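Long-range contacts in porin (Pseudomonas aeruginosa, PDB 3T24), which probably forms an outer-membrane channel of the OprD family, through which small carboxylate-bearing substrates are thought to enter the cell: residues Ala15-Arg20 against Phe45-Glu50; Ile58-Asp63 against Ala104-Ser109. All blocks are in the same frame, centred on the assembly; numbering follows the deposited sequence.

Interaction 1: residues Ala15-Arg20 against Phe45-Glu50; sequences ASIELR and FLLRYE
A15-R20 and F45-E50 pair as antiparallel strands, their axes 4.6 Å apart at closest approach and their N-to-C directions 165° apart, with S16 opposite R48 and E18 opposite L46 in hydrogen-bonded pairs. They are the open ends of the hairpin formed by strands 14-30 and 33-50, part of the β-barrel wall of this OprD-family porin. Each hydrogen-bonded pair exchanges two N-H···O=C bonds, while CA-H···O contacts such as A15 CA to R48 O (3.1 Å) fill in between.

The two faces differ: one is apolar, the other mostly polar. I17, L19, F45 and L47 form the apolar face, on which a detergent molecule touches L47, as expected of a surface turned toward lipid. I17 has CG1 anti to the backbone N (chi1 174°), which carries I17 CD1 across to the partner strand, 3.5 Å from L47 CG. L19 CD2 approaches the F45 ring obliquely, 3.6 Å from F45 CD1.

The other face carries S16, E18, L46 and R48. The extended E18 and R48 chains run side by side in the same direction, and R48 NH1 donates to E18 OE1 at 3.0 Å, almost in the guanidinium plane and with an N-H···O angle of 163°. The second carboxylate oxygen, E18 OE2, is taken by S395 OG of strand 386-399 and, in a long salt bridge, by R20 NE at 3.5 Å, so both oxygens have partners and the carboxylate's rotation is restricted. R20 NH1 in turn reaches the carbonyls of R131 and L132. Beside the E18-R48 bridge, L46 CD2 packs 3.7 Å from E18 OE1, and a water bonds to S16 OG and donates to L46 O at 2.6 Å.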
ATOM      1  N   ALA A  15      13.143  19.338  -5.660  1.00 43.90           N
ATOM      2  CA  ALA A  15      12.727  18.809  -6.946  1.00 35.83           C
ATOM      3  C   ALA A  15      13.603  17.628  -7.263  1.00 38.25           C
ATOM      4  O   ALA A  15      14.725  17.541  -6.779  1.00 39.58           O
ATOM      5  CB  ALA A  15      12.837  19.862  -8.032  1.00 38.07           C
ATOM      6  N   SER A  16      13.092  16.704  -8.064  1.00 37.11           N
ATOM      7  CA  SER A  16      13.875  15.532  -8.391  1.00 37.31           C
ATOM      8  C   SER A  16      13.317  14.846  -9.617  1.00 36.08           C
ATOM      9  O   SER A  16      12.178  15.060 -10.021  1.00 32.81           O
ATOM     10  CB  SER A  16      13.925  14.566  -7.206  1.00 32.92           C
ATOM     11  OG  SER A  16      12.614  14.148  -6.865  1.00 41.54           O
ATOM     12  N   ILE A  17      14.160  14.056 -10.244  1.00 35.60           N
ATOM     13  CA  ILE A  17      13.731  13.307 -11.386  1.00 41.45           C
ATOM     14  C   ILE A  17      14.094  11.877 -11.076  1.00 40.78           C
ATOM     15  O   ILE A  17      15.222  11.561 -10.693  1.00 45.29           O
ATOM     16  CB  ILE A  17      14.395  13.822 -12.684  1.00 43.72           C
ATOM     17  CG1 ILE A  17      14.047  12.919 -13.872  1.00 41.55           C
ATOM     18  CG2 ILE A  17      15.908  13.969 -12.505  1.00 53.70           C
ATOM     19  CD1 ILE A  17      12.550  12.703 -14.042  1.00 45.48           C
ATOM     20  N   GLU A  18      13.112  11.010 -11.175  1.00 39.04           N
ATOM     21  CA  GLU A  18      13.381   9.607 -10.969  1.00 43.56           C
ATOM     22  C   GLU A  18      13.304   8.857 -12.299  1.00 42.46           C
ATOM     23  O   GLU A  18      12.325   8.993 -13.045  1.00 33.90           O
ATOM     24  CB  GLU A  18      12.394   9.012  -9.956  1.00 36.44           C
ATOM     25  CG  GLU A  18      12.826   7.655  -9.440  1.00 41.89           C
ATOM     26  CD  GLU A  18      11.742   6.960  -8.628  1.00 46.01           C
ATOM     27  OE1 GLU A  18      10.706   7.604  -8.346  1.00 41.42           O
ATOM     28  OE2 GLU A  18      11.937   5.771  -8.270  1.00 46.79           O
ATOM     29  N   LEU A  19      14.357   8.101 -12.595  1.00 39.69           N
ATOM     30  CA  LEU A  19      14.297   7.066 -13.608  1.00 37.91           C
ATOM     31  C   LEU A  19      13.861   5.716 -12.981  1.00 43.22           C
ATOM     32  O   LEU A  19      14.427   5.248 -11.984  1.00 41.54           O
ATOM     33  CB  LEU A  19      15.645   6.914 -14.289  1.00 45.22           C
ATOM     34  CG  LEU A  19      16.203   8.161 -14.972  1.00 54.71           C
ATOM     35  CD1 LEU A  19      17.531   7.813 -15.630  1.00 52.43           C
ATOM     36  CD2 LEU A  19      15.206   8.728 -15.984  1.00 55.35           C
ATOM     37  N   ARG A  20      12.872   5.080 -13.584  1.00 34.92           N
ATOM     38  CA  ARG A  20      12.306   3.875 -12.987  1.00 47.40           C
ATOM     39  C   ARG A  20      12.075   2.804 -14.047  1.00 43.22           C
ATOM     40  O   ARG A  20      11.369   3.028 -15.035  1.00 40.15           O
ATOM     41  CB  ARG A  20      10.997   4.213 -12.252  1.00 41.51           C
ATOM     42  CG  ARG A  20      10.645   3.259 -11.127  1.00 52.75           C
ATOM     43  CD  ARG A  20       9.732   3.905 -10.066  1.00 54.42           C
ATOM     44  NE  ARG A  20       9.761   3.128  -8.833  1.00 51.66           N
ATOM     45  CZ  ARG A  20       8.930   2.131  -8.584  1.00 54.11           C
ATOM     46  NH1 ARG A  20       8.007   1.826  -9.473  1.00 61.05           N
ATOM     47  NH2 ARG A  20       9.009   1.449  -7.454  1.00 53.26           N
ATOM     48  N   PHE A  45       9.568   7.845 -15.961  1.00 42.27           N
ATOM     49  CA  PHE A  45      10.221   9.126 -15.714  1.00 40.27           C
ATOM     50  C   PHE A  45       9.320   9.881 -14.752  1.00 42.07           C
ATOM     51  O   PHE A  45       8.185  10.224 -15.105  1.00 40.92           O
ATOM     52  CB  PHE A  45      10.340   9.932 -17.015  1.00 35.08           C
ATOM     53  CG  PHE A  45      11.069   9.209 -18.116  1.00 39.79           C
ATOM     54  CD1 PHE A  45      12.442   9.334 -18.256  1.00 41.98           C
ATOM     55  CD2 PHE A  45      10.379   8.402 -19.006  1.00 40.25           C
ATOM     56  CE1 PHE A  45      13.116   8.659 -19.257  1.00 42.18           C
ATOM     57  CE2 PHE A  45      11.046   7.728 -20.020  1.00 39.40           C
ATOM     58  CZ  PHE A  45      12.423   7.857 -20.143  1.00 41.62           C
ATOM     59  N   LEU A  46       9.811  10.130 -13.539  1.00 37.45           N
ATOM     60  CA  LEU A  46       9.011  10.789 -12.513  1.00 36.84           C
ATOM     61  C   LEU A  46       9.600  12.120 -12.048  1.00 39.91           C
ATOM     62  O   LEU A  46      10.623  12.171 -11.341  1.00 37.25           O
ATOM     63  CB  LEU A  46       8.800   9.872 -11.312  1.00 35.27           C
ATOM     64  CG  LEU A  46       8.118   8.530 -11.595  1.00 37.63           C
ATOM     65  CD1 LEU A  46       9.083   7.571 -12.270  1.00 38.00           C
ATOM     66  CD2 LEU A  46       7.561   7.922 -10.287  1.00 32.08           C
ATOM     67  N   LEU A  47       8.929  13.194 -12.442  1.00 38.18           N
ATOM     68  CA  LEU A  47       9.357  14.533 -12.088  1.00 40.98           C
ATOM     69  C   LEU A  47       8.558  15.011 -10.912  1.00 42.08           C
ATOM     70  O   LEU A  47       7.330  15.107 -10.985  1.00 43.56           O
ATOM     71  CB  LEU A  47       9.184  15.489 -13.259  1.00 47.79           C
ATOM     72  CG  LEU A  47      10.355  15.421 -14.235  1.00 63.28           C
ATOM     73  CD1 LEU A  47       9.965  15.944 -15.611  1.00 68.27           C
ATOM     74  CD2 LEU A  47      11.538  16.189 -13.655  1.00 67.56           C
ATOM     75  N   ARG A  48       9.259  15.302  -9.821  1.00 38.73           N
ATOM     76  CA  ARG A  48       8.611  15.774  -8.601  1.00 37.89           C
ATOM     77  C   ARG A  48       9.102  17.156  -8.171  1.00 44.19           C
ATOM     78  O   ARG A  48      10.304  17.475  -8.259  1.00 42.55           O
ATOM     79  CB  ARG A  48       8.832  14.777  -7.477  1.00 40.76           C
ATOM     80  CG  ARG A  48       8.163  13.427  -7.705  1.00 40.11           C
ATOM     81  CD  ARG A  48       8.393  12.552  -6.503  1.00 42.72           C
ATOM     82  NE  ARG A  48       7.573  11.342  -6.512  1.00 51.11           N
ATOM     83  CZ  ARG A  48       7.996  10.161  -6.955  1.00 53.09           C
ATOM     84  NH1 ARG A  48       9.233  10.026  -7.447  1.00 44.57           N
ATOM     85  NH2 ARG A  48       7.183   9.114  -6.907  1.00 56.59           N
ATOM     86  N   TYR A  49       8.155  17.972  -7.721  1.00 39.86           N
ATOM     87  CA  TYR A  49       8.471  19.262  -7.134  1.00 37.23           C
ATOM     88  C   TYR A  49       7.631  19.543  -5.895  1.00 32.45           C
ATOM     89  O   TYR A  49       6.405  19.373  -5.896  1.00 32.51           O
ATOM     90  CB  TYR A  49       8.329  20.400  -8.163  1.00 44.73           C
ATOM     91  CG  TYR A  49       8.356  21.783  -7.539  1.00 43.88           C
ATOM     92  CD1 TYR A  49       9.558  22.409  -7.229  1.00 41.12           C
ATOM     93  CD2 TYR A  49       7.175  22.450  -7.247  1.00 42.70           C
ATOM     94  CE1 TYR A  49       9.582  23.654  -6.648  1.00 41.16           C
ATOM     95  CE2 TYR A  49       7.188  23.689  -6.673  1.00 49.42           C
ATOM     96  CZ  TYR A  49       8.390  24.292  -6.377  1.00 48.20           C
ATOM     97  OH  TYR A  49       8.377  25.534  -5.805  1.00 54.55           O
ATOM     98  N   GLU A  50       8.296  19.961  -4.826  1.00 36.94           N
ATOM     99  CA  GLU A  50       7.575  20.375  -3.627  1.00 37.10           C
ATOM    100  C   GLU A  50       8.102  21.728  -3.133  1.00 39.82           C
ATOM    101  O   GLU A  50       9.268  21.860  -2.750  1.00 43.00           O
ATOM    102  CB  GLU A  50       7.680  19.314  -2.534  1.00 33.62           C
ATOM    103  CG  GLU A  50       7.120  17.937  -2.924  1.00 45.19           C
ATOM    104  CD  GLU A  50       8.037  17.139  -3.836  1.00 51.39           C
ATOM    105  OE1 GLU A  50       9.272  17.161  -3.638  1.00 54.97           O
ATOM    106  OE2 GLU A  50       7.517  16.482  -4.762  1.00 59.67           O
TER
HETATM  107  O   HOH W   1      11.162  12.417  -8.764  1.00 50.68           O

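Interaction 2: residues Ile58-Asp63 against Ala104-Ser109. With SO4 (sulfate ion), chain H.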
ATOM      1  N   ILE A  58      -0.831  32.259   7.598  1.00 44.48           N
ATOM      2  CA  ILE A  58      -1.208  31.198   6.664  1.00 36.21           C
ATOM      3  C   ILE A  58      -0.177  31.056   5.545  1.00 43.36           C
ATOM      4  O   ILE A  58      -0.012  31.946   4.709  1.00 37.86           O
ATOM      5  CB  ILE A  58      -2.583  31.454   6.042  1.00 39.76           C
ATOM      6  CG1 ILE A  58      -3.627  31.674   7.132  1.00 47.34           C
ATOM      7  CG2 ILE A  58      -3.009  30.290   5.191  1.00 34.31           C
ATOM      8  CD1 ILE A  58      -5.045  31.679   6.608  1.00 49.47           C
ATOM      9  N   GLY A  59       0.516  29.924   5.529  1.00 40.33           N
ATOM     10  CA  GLY A  59       1.499  29.669   4.494  1.00 41.03           C
ATOM     11  C   GLY A  59       0.896  28.975   3.288  1.00 43.45           C
ATOM     12  O   GLY A  59       0.028  28.093   3.426  1.00 44.05           O
ATOM     13  N   PHE A  60       1.346  29.373   2.104  1.00 34.10           N
ATOM     14  CA  PHE A  60       0.902  28.742   0.867  1.00 33.14           C
ATOM     15  C   PHE A  60       2.091  28.069   0.208  1.00 38.11           C
ATOM     16  O   PHE A  60       3.218  28.578   0.251  1.00 37.19           O
ATOM     17  CB  PHE A  60       0.247  29.752  -0.096  1.00 45.93           C
ATOM     18  CG  PHE A  60      -1.020  30.401   0.453  1.00 55.58           C
ATOM     19  CD1 PHE A  60      -2.267  30.110  -0.093  1.00 56.58           C
ATOM     20  CD2 PHE A  60      -0.962  31.305   1.519  1.00 57.38           C
ATOM     21  CE1 PHE A  60      -3.437  30.709   0.415  1.00 58.48           C
ATOM     22  CE2 PHE A  60      -2.130  31.901   2.038  1.00 57.15           C
ATOM     23  CZ  PHE A  60      -3.365  31.605   1.485  1.00 56.46           C
ATOM     24  N   GLY A  61       1.835  26.902  -0.372  1.00 41.11           N
ATOM     25  CA  GLY A  61       2.822  26.201  -1.167  1.00 31.68           C
ATOM     26  C   GLY A  61       2.122  25.463  -2.288  1.00 36.64           C
ATOM     27  O   GLY A  61       0.897  25.476  -2.399  1.00 30.25           O
ATOM     28  N   VAL A  62       2.909  24.816  -3.129  1.00 36.47           N
ATOM     29  CA  VAL A  62       2.362  24.079  -4.250  1.00 33.45           C
ATOM     30  C   VAL A  62       3.295  22.925  -4.558  1.00 32.12           C
ATOM     31  O   VAL A  62       4.517  23.070  -4.481  1.00 35.18           O
ATOM     32  CB  VAL A  62       2.182  24.982  -5.488  1.00 36.94           C
ATOM     33  CG1 VAL A  62       3.486  25.703  -5.819  1.00 35.30           C
ATOM     34  CG2 VAL A  62       1.704  24.171  -6.671  1.00 36.24           C
ATOM     35  N   ASP A  63       2.704  21.771  -4.855  1.00 36.18           N
ATOM     36  CA  ASP A  63       3.431  20.613  -5.348  1.00 36.68           C
ATOM     37  C   ASP A  63       3.011  20.337  -6.781  1.00 34.28           C
ATOM     38  O   ASP A  63       1.874  20.595  -7.170  1.00 37.70           O
ATOM     39  CB  ASP A  63       3.164  19.364  -4.486  1.00 33.01           C
ATOM     40  CG  ASP A  63       3.764  19.474  -3.086  1.00 40.93           C
ATOM     41  OD1 ASP A  63       4.597  20.369  -2.844  1.00 45.89           O
ATOM     42  OD2 ASP A  63       3.418  18.651  -2.223  1.00 49.46           O
ATOM     43  N   ALA A 104      -2.329  22.330  -4.301  1.00 35.99           N
ATOM     44  CA  ALA A 104      -2.184  23.536  -3.491  1.00 37.71           C
ATOM     45  C   ALA A 104      -2.067  23.138  -2.032  1.00 39.26           C
ATOM     46  O   ALA A 104      -2.791  22.259  -1.572  1.00 36.91           O
ATOM     47  CB  ALA A 104      -3.361  24.478  -3.693  1.00 35.41           C
ATOM     48  N   LYS A 105      -1.155  23.787  -1.317  1.00 38.48           N
ATOM     49  CA  LYS A 105      -0.921  23.512   0.090  1.00 37.81           C
ATOM     50  C   LYS A 105      -1.153  24.760   0.932  1.00 40.73           C
ATOM     51  O   LYS A 105      -0.610  25.839   0.625  1.00 40.67           O
ATOM     52  CB  LYS A 105       0.528  23.068   0.327  1.00 36.43           C
ATOM     53  CG  LYS A 105       1.043  22.049  -0.627  1.00 42.81           C
ATOM     54  CD  LYS A 105       2.305  21.386  -0.094  1.00 42.07           C
ATOM     55  CE  LYS A 105       3.502  22.293  -0.171  1.00 41.36           C
ATOM     56  NZ  LYS A 105       4.751  21.490  -0.251  1.00 39.03           N
ATOM     57  N   LEU A 106      -1.931  24.597   2.002  1.00 35.61           N
ATOM     58  CA  LEU A 106      -2.113  25.635   3.019  1.00 35.96           C
ATOM     59  C   LEU A 106      -1.707  25.109   4.378  1.00 33.71           C
ATOM     60  O   LEU A 106      -1.982  23.962   4.715  1.00 35.82           O
ATOM     61  CB  LEU A 106      -3.557  26.137   3.073  1.00 39.34           C
ATOM     62  CG  LEU A 106      -3.966  27.026   1.906  1.00 46.27           C
ATOM     63  CD1 LEU A 106      -3.793  26.259   0.626  1.00 51.83           C
ATOM     64  CD2 LEU A 106      -5.396  27.470   2.053  1.00 49.05           C
ATOM     65  N   ARG A 107      -1.037  25.949   5.154  1.00 31.24           N
ATOM     66  CA  ARG A 107      -0.572  25.558   6.471  1.00 31.54           C
ATOM     67  C   ARG A 107      -0.762  26.708   7.458  1.00 41.39           C
ATOM     68  O   ARG A 107      -0.237  27.797   7.256  1.00 43.14           O
ATOM     69  CB  ARG A 107       0.908  25.148   6.412  1.00 31.75           C
ATOM     70  CG  ARG A 107       1.541  24.835   7.777  1.00 36.19           C
ATOM     71  CD  ARG A 107       2.711  23.856   7.665  1.00 46.50           C
ATOM     72  NE  ARG A 107       4.078  24.404   7.578  1.00 57.79           N
ATOM     73  CZ  ARG A 107       4.437  25.691   7.517  1.00 65.94           C
ATOM     74  NH1 ARG A 107       3.531  26.668   7.513  1.00 69.64           N
ATOM     75  NH2 ARG A 107       5.734  26.001   7.457  1.00 61.44           N
ATOM     76  N   ALA A 108      -1.527  26.464   8.514  1.00 39.02           N
ATOM     77  CA  ALA A 108      -1.557  27.362   9.665  1.00 35.52           C
ATOM     78  C   ALA A 108      -1.177  26.587  10.920  1.00 34.22           C
ATOM     79  O   ALA A 108      -1.677  25.489  11.162  1.00 40.43           O
ATOM     80  CB  ALA A 108      -2.925  27.988   9.827  1.00 34.31           C
ATOM     81  N   SER A 109      -0.298  27.172  11.719  1.00 35.47           N
ATOM     82  CA  SER A 109       0.229  26.524  12.914  1.00 35.85           C
ATOM     83  C   SER A 109       0.727  25.112  12.562  1.00 42.61           C
ATOM     84  O   SER A 109       1.749  24.985  11.900  1.00 43.97           O
ATOM     85  CB  SER A 109      -0.800  26.540  14.050  1.00 37.70           C
ATOM     86  OG  SER A 109      -0.298  25.885  15.212  1.00 44.37           O
TER
HETATM   87  S   SO4 H 399       4.663  19.196   2.857  1.00 78.74           S
HETATM   88  O1  SO4 H 399       5.695  18.462   3.600  1.00 78.96           O
HETATM   89  O2  SO4 H 399       5.275  20.371   2.236  1.00 74.56           O
HETATM   90  O3  SO4 H 399       4.106  18.345   1.806  1.00 86.64           O
HETATM   91  O4  SO4 H 399       3.572  19.587   3.752  1.00 67.90           O
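K105 reaches over to D63 on the neighbouring strand, and K105 NZ donates to D63 OD1 at 2.8 Å in a salt bridge. The ammonium comes in on the syn side of that oxygen but 28° out of the carboxylate plane, and the two side chains cross at about a right angle. K105 NZ also donates to sulfate O2, again at 2.8 Å, and to the carbonyl of S51, so three acceptors surround it; such company would be expected to favour the charged form. The sulfate, probably taken from the crystallisation liquor, is also bound by K114 NZ and Y53 OH.

The path of the lysine explains this reach. Its chain bends at chi3 (-74°) after passing over G61, where K105 CB lies 3.7 Å from G61 O. G61 has no side chain on this face, and the lysine chain runs close over its backbone. G59 likewise presents only backbone beside R107.

On the reverse face, the F60 ring meets L106 obliquely, F60 CE1 lying 4.0 Å from L106 CG. F60 is on the surface, and a detergent molecule lies near A104 on this same side, consistent with contact with lipid.

Behind these side chains stands the ladder of backbone bonds. G59 pairs with R107 and G61 with K105, each through two N-H···O=C bonds, G61 N to K105 O being 2.8 Å. K105 N meets G61 O from above its carbonyl plane, 48° out of it, although the N-H still points nearly straight at the oxygen. Antiparallel pairing with a polar face backed by an apolar one fits the wall of a transmembrane β-barrel, as in porins of the OprD family.

In the fold
From the N terminus, strand 14-30 turns directly into strand 33-50, and interaction 1 closes that hairpin at the ends farthest from its turn. The chain then passes through a short connection into strand 58-73, whose segment 58-63 enters interaction 2. That contact closes a longer excursion, partly unmodelled, when strand 96-108 returns alongside. The two contacts are therefore in series, neither nested nor crossed, with centres about 21 Å apart. They meet at the middle of the four-strand run, where strands 33-50 and 58-73 are neighbours: E50 CA lies 3.1 Å from D63 OD1. Strand 386-399, beside strand 14-30, joins the run to the chain's C-terminal end.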